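Reducing-end xylose-releasing exo-oligoxylanase Rex8A (Paenibacillus barcinonensis, PDB 6SUD) hydrolyses xylooligosaccharides as a family 8 exo-oligoxylanase, releasing xylose from their reducing ends, and also acts on branched xylooligomers. Local coordinates at residues Arg281-Pro284 / Trp285-Gln288; Phe367-Met370 / Leu371-Gly375. The protein carries 1 engineered substitution. One frame throughout, in Å; residues are numbered along the deposited sequence.

Contact 1 (Arg281-Pro284 / Trp285-Gln288); sequences RKDP and WQVQ
Asp283 and Trp285 meet where the loop after helix 268-280 turns into helix 285-297. From its root, the Asp283 side chain lies first against Gln286, with CB 4.1 Å from Gln286 CD. CG stands anti to the backbone N (chi1 177°), which carries the carboxylate forward to the start of the helix. There OD1 accepts the backbone N-H of Trp285 at 3.1 Å from Trp285 N; the N-H comes from above the carboxylate plane, 60° out of it. OD2 approaches the indole obliquely, 3.6 Å from Trp285 CE3, with carboxylate and ring planes only 17° apart. The same oxygen is salt-bridged to Arg230 of helix 215-232, whose side chain also touches that of Trp285. A water links OD2 to Gln286 NE2, lying 2.9 Å from Asp283 OD2.

The backbone carbonyl of Asp283 takes the N-H of Gln286, 2.9 Å from Asp283 O to Gln286 N. The extended Gln286 side chain runs back past this carbonyl, its CG 3.1 Å from Asp283 O. Its NE2 is also bonded to Asp276 of helix 268-280, and a second water links its OE1 to Lys282 N, though other acceptors in reach compete for that water's protons. Pro284 O accepts from Val287 N at 3.2 Å, while a third water joins Pro284 O to Gln288 NE2. An aspartate side chain capping a backbone N-H of the first turn, followed by proline, is a familiar way to begin a helix; here it closes the short link between two consecutive helices of the family 8 glycosidase.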
loop_
_atom_site.group_PDB
_atom_site.type_symbol
_atom_site.label_atom_id
_atom_site.label_comp_id
_atom_site.label_asym_id
_atom_site.label_seq_id
_atom_site.Cartn_x
_atom_site.Cartn_y
_atom_site.Cartn_z
ATOM N N ARG A 281 12.454 -9.161 -8.774
ATOM C CA ARG A 281 12.529 -9.773 -10.133
ATOM C C ARG A 281 12.461 -11.307 -9.990
ATOM O O ARG A 281 13.177 -11.995 -10.722
ATOM C CB ARG A 281 13.817 -9.296 -10.826
ATOM C CG ARG A 281 13.692 -9.001 -12.318
ATOM C CD ARG A 281 12.846 -7.781 -12.647
ATOM N NE ARG A 281 13.269 -6.546 -11.997
ATOM C CZ ARG A 281 14.218 -5.715 -12.437
ATOM N NH1 ARG A 281 14.896 -5.982 -13.545
ATOM N NH2 ARG A 281 14.506 -4.626 -11.739
ATOM N N LYS A 282 11.614 -11.827 -9.093
ATOM C CA LYS A 282 11.638 -13.263 -8.686
ATOM C C LYS A 282 10.593 -14.112 -9.425
ATOM O O LYS A 282 10.883 -15.319 -9.639
ATOM C CB LYS A 282 11.447 -13.409 -7.176
ATOM C CG LYS A 282 12.711 -13.202 -6.360
ATOM C CD LYS A 282 12.497 -13.473 -4.888
ATOM C CE LYS A 282 13.775 -13.727 -4.116
ATOM N NZ LYS A 282 14.383 -12.458 -3.646
ATOM N N ASP A 283 9.419 -13.565 -9.744
ATOM C CA ASP A 283 8.286 -14.346 -10.312
ATOM C C ASP A 283 7.882 -13.731 -11.647
ATOM O O ASP A 283 7.157 -12.729 -11.700
ATOM C CB ASP A 283 7.092 -14.449 -9.351
ATOM C CG ASP A 283 5.918 -15.194 -9.974
ATOM O OD1 ASP A 283 6.117 -15.868 -10.979
ATOM O OD2 ASP A 283 4.843 -15.107 -9.453
ATOM N N PRO A 284 8.313 -14.353 -12.769
ATOM C CA PRO A 284 8.033 -13.809 -14.100
ATOM C C PRO A 284 6.550 -13.881 -14.501
ATOM O O PRO A 284 6.165 -13.218 -15.460
ATOM C CB PRO A 284 8.976 -14.604 -15.033
ATOM C CG PRO A 284 9.338 -15.871 -14.268
ATOM C CD PRO A 284 9.078 -15.609 -12.795
ATOM N N TRP A 285 5.712 -14.608 -13.755
ATOM C CA TRP A 285 4.237 -14.512 -13.955
ATOM C C TRP A 285 3.820 -13.047 -13.770
ATOM O O TRP A 285 2.795 -12.630 -14.354
ATOM C CB TRP A 285 3.476 -15.446 -13.010
ATOM C CG TRP A 285 2.024 -15.127 -12.822
ATOM C CD1 TRP A 285 0.965 -15.652 -13.506
ATOM C CD2 TRP A 285 1.461 -14.212 -11.860
ATOM N NE1 TRP A 285 -0.207 -15.136 -13.029
ATOM C CE2 TRP A 285 0.066 -14.255 -12.012
ATOM C CE3 TRP A 285 2.002 -13.376 -10.878
ATOM C CZ2 TRP A 285 -0.790 -13.476 -11.237
ATOM C CZ3 TRP A 285 1.164 -12.610 -10.103
ATOM C CH2 TRP A 285 -0.221 -12.660 -10.286
ATOM N N GLN A 286 4.573 -12.290 -12.966
ATOM C CA GLN A 286 4.235 -10.886 -12.614
ATOM C C GLN A 286 4.186 -10.031 -13.886
ATOM O O GLN A 286 3.298 -9.144 -14.007
ATOM C CB GLN A 286 5.201 -10.359 -11.551
ATOM C CG GLN A 286 5.013 -11.054 -10.207
ATOM C CD GLN A 286 5.944 -10.554 -9.131
ATOM O OE1 GLN A 286 6.979 -9.941 -9.404
ATOM N NE2 GLN A 286 5.584 -10.850 -7.889
ATOM N N VAL A 287 5.066 -10.321 -14.841
ATOM C CA VAL A 287 5.108 -9.586 -16.138
ATOM C C VAL A 287 3.797 -9.851 -16.877
ATOM O O VAL A 287 3.195 -8.903 -17.332
ATOM C CB VAL A 287 6.357 -9.974 -16.946
ATOM C CG1 VAL A 287 6.321 -9.458 -18.375
ATOM C CG2 VAL A 287 7.622 -9.509 -16.233
ATOM N N GLN A 288 3.349 -11.109 -16.938
ATOM C CA GLN A 288 2.121 -11.488 -17.681
ATOM C C GLN A 288 0.894 -10.903 -16.967
ATOM O O GLN A 288 0.046 -10.343 -17.666
ATOM C CB GLN A 288 2.092 -13.002 -17.920
ATOM C CG GLN A 288 3.291 -13.510 -18.726
ATOM C CD GLN A 288 3.606 -12.730 -19.982
ATOM O OE1 GLN A 288 2.715 -12.191 -20.648
ATOM N NE2 GLN A 288 4.880 -12.632 -20.321
HETATM O O HOH W 1 9.091 -10.755 -7.918
HETATM O O HOH W 2 3.592 -13.268 -7.548
HETATM O O HOH W 3 6.875 -13.471 -18.049
#

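Contact 2 (Phe367-Met370 / Leu371-Gly375)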
loop_
_atom_site.group_PDB
_atom_site.type_symbol
_atom_site.label_atom_id
_atom_site.label_comp_id
_atom_site.label_asym_id
_atom_site.label_seq_id
_atom_site.Cartn_x
_atom_site.Cartn_y
_atom_site.Cartn_z
ATOM N N PHE A 367 0.213 9.199 -5.757
ATOM C CA PHE A 367 1.568 9.561 -5.273
ATOM C C PHE A 367 2.515 8.363 -5.347
ATOM O O PHE A 367 3.679 8.526 -5.774
ATOM C CB PHE A 367 1.549 10.139 -3.862
ATOM C CG PHE A 367 2.903 10.687 -3.509
ATOM C CD1 PHE A 367 3.298 11.927 -3.965
ATOM C CD2 PHE A 367 3.814 9.926 -2.809
ATOM C CE1 PHE A 367 4.564 12.419 -3.695
ATOM C CE2 PHE A 367 5.070 10.432 -2.509
ATOM C CZ PHE A 367 5.440 11.677 -2.955
ATOM N N PHE A 368 2.057 7.180 -4.941
ATOM C CA PHE A 368 2.908 5.967 -4.978
ATOM C C PHE A 368 3.293 5.661 -6.421
ATOM O O PHE A 368 4.458 5.281 -6.660
ATOM C CB PHE A 368 2.234 4.774 -4.321
ATOM C CG PHE A 368 2.105 4.901 -2.823
ATOM C CD1 PHE A 368 3.213 5.137 -2.018
ATOM C CD2 PHE A 368 0.876 4.717 -2.216
ATOM C CE1 PHE A 368 3.085 5.220 -0.640
ATOM C CE2 PHE A 368 0.754 4.775 -0.836
ATOM C CZ PHE A 368 1.854 5.046 -0.056
ATOM N N THR A 369 2.383 5.888 -7.366
ATOM C CA THR A 369 2.700 5.712 -8.807
ATOM C C THR A 369 3.709 6.783 -9.264
ATOM O O THR A 369 4.593 6.454 -10.067
ATOM C CB THR A 369 1.447 5.692 -9.686
ATOM O OG1 THR A 369 0.646 4.596 -9.250
ATOM C CG2 THR A 369 1.782 5.515 -11.151
ATOM N N MET A 370 3.578 8.027 -8.814
ATOM C CA MET A 370 4.498 9.118 -9.238
ATOM C C MET A 370 5.906 8.791 -8.727
ATOM O O MET A 370 6.900 8.917 -9.501
ATOM C CB MET A 370 4.020 10.477 -8.712
ATOM C CG MET A 370 4.783 11.676 -9.259
ATOM S SD MET A 370 4.643 11.881 -11.048
ATOM C CE MET A 370 2.948 12.437 -11.174
ATOM N N LEU A 371 5.991 8.342 -7.476
ATOM C CA LEU A 371 7.265 7.837 -6.901
ATOM C C LEU A 371 7.829 6.722 -7.782
ATOM O O LEU A 371 8.969 6.835 -8.214
ATOM C CB LEU A 371 7.000 7.306 -5.493
ATOM C CG LEU A 371 7.043 8.330 -4.369
ATOM C CD1 LEU A 371 6.818 7.636 -3.033
ATOM C CD2 LEU A 371 8.363 9.076 -4.359
ATOM N N ALA A 372 7.035 5.681 -8.040
ATOM C CA ALA A 372 7.492 4.430 -8.693
ATOM C C ALA A 372 7.930 4.700 -10.131
ATOM O O ALA A 372 9.010 4.234 -10.526
ATOM C CB ALA A 372 6.408 3.379 -8.643
ATOM N N LEU A 373 7.136 5.443 -10.899
ATOM C CA LEU A 373 7.406 5.630 -12.343
ATOM C C LEU A 373 8.614 6.561 -12.528
ATOM O O LEU A 373 9.246 6.495 -13.599
ATOM C CB LEU A 373 6.147 6.157 -13.039
ATOM C CG LEU A 373 4.985 5.165 -13.184
ATOM C CD1 LEU A 373 3.849 5.784 -13.987
ATOM C CD2 LEU A 373 5.415 3.866 -13.835
ATOM N N SER A 374 8.966 7.349 -11.514
ATOM C CA SER A 374 10.137 8.267 -11.546
ATOM C C SER A 374 11.389 7.559 -11.001
ATOM O O SER A 374 12.474 8.164 -11.039
ATOM C CB SER A 374 9.838 9.567 -10.834
ATOM O OG SER A 374 9.644 9.377 -9.449
ATOM N N GLY A 375 11.244 6.313 -10.533
ATOM C CA GLY A 375 12.344 5.499 -9.979
ATOM C C GLY A 375 12.719 5.922 -8.566
ATOM O O GLY A 375 13.898 5.745 -8.196
#
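Leu371 packs on the ring of Phe367 one turn back along helix 359-373, and this is the main apolar touch. Phe367 CG is anti to its own N (chi1 -171°), which swings the ring along the helix toward the leucine; the methyl Leu371 CD1 lies 3.3 Å from Phe367 CE2, meeting the ring obliquely. Thr369 and Leu373 form a second pair, lying side by side and pointing the same way, with Thr369 CG2 3.5 Å from Leu373 CD1. The single hydroxyl proton of that threonine has two carbonyls in reach, those of Ala327 and, one turn back, Leu365.

Each backbone N-H donates to the carbonyl four residues back. Leu371 N sits 2.9 Å from Phe367 O in a nearly straight bond, 174° at the hydrogen, and Leu373 N is likewise 2.9 Å from Thr369 O. The last of the series is longer and more bent: Ser374 N reaches Met370 O at 3.3 Å, with 135° at the hydrogen.

At the end of the helix, Ser374 OG stands 2.8 Å from Met370 O and 2.9 Å from Leu371 O, one proton with two acceptors in reach, and it also accepts from Asn376 ND2. Gly375, with positive phi, closes a Schellman motif, its N 3.1 Å from Ala372 O. Hydrocarbon thus fills the flanks of this buried turn, while the glycine N-H and the single serine proton, whichever acceptor it serves, add donors at the last carbonyls.

In the fold
The two contacts show opposite ends of helices: contact 1 starts helix 285-297, contact 2 finishes helix 359-373. Contact 1 lies toward the surface, partly buried, its centre 19 Å from that of the chain; contact 2 is buried, 13 Å from it. The outer contact relies on a salt bridge to helix 215-232 and on bridging waters, whereas the buried one relies on apolar side chains packed against helices 69-81, 25-41 and 17-20. They hold different elements, and the centres of contact 1 and contact 2 are about 20 Å apart, without touching. Contact 2 is nearer catalysis: Phe368 lies about 8 Å, side chain to side chain, from Glu70, the probable proton donor.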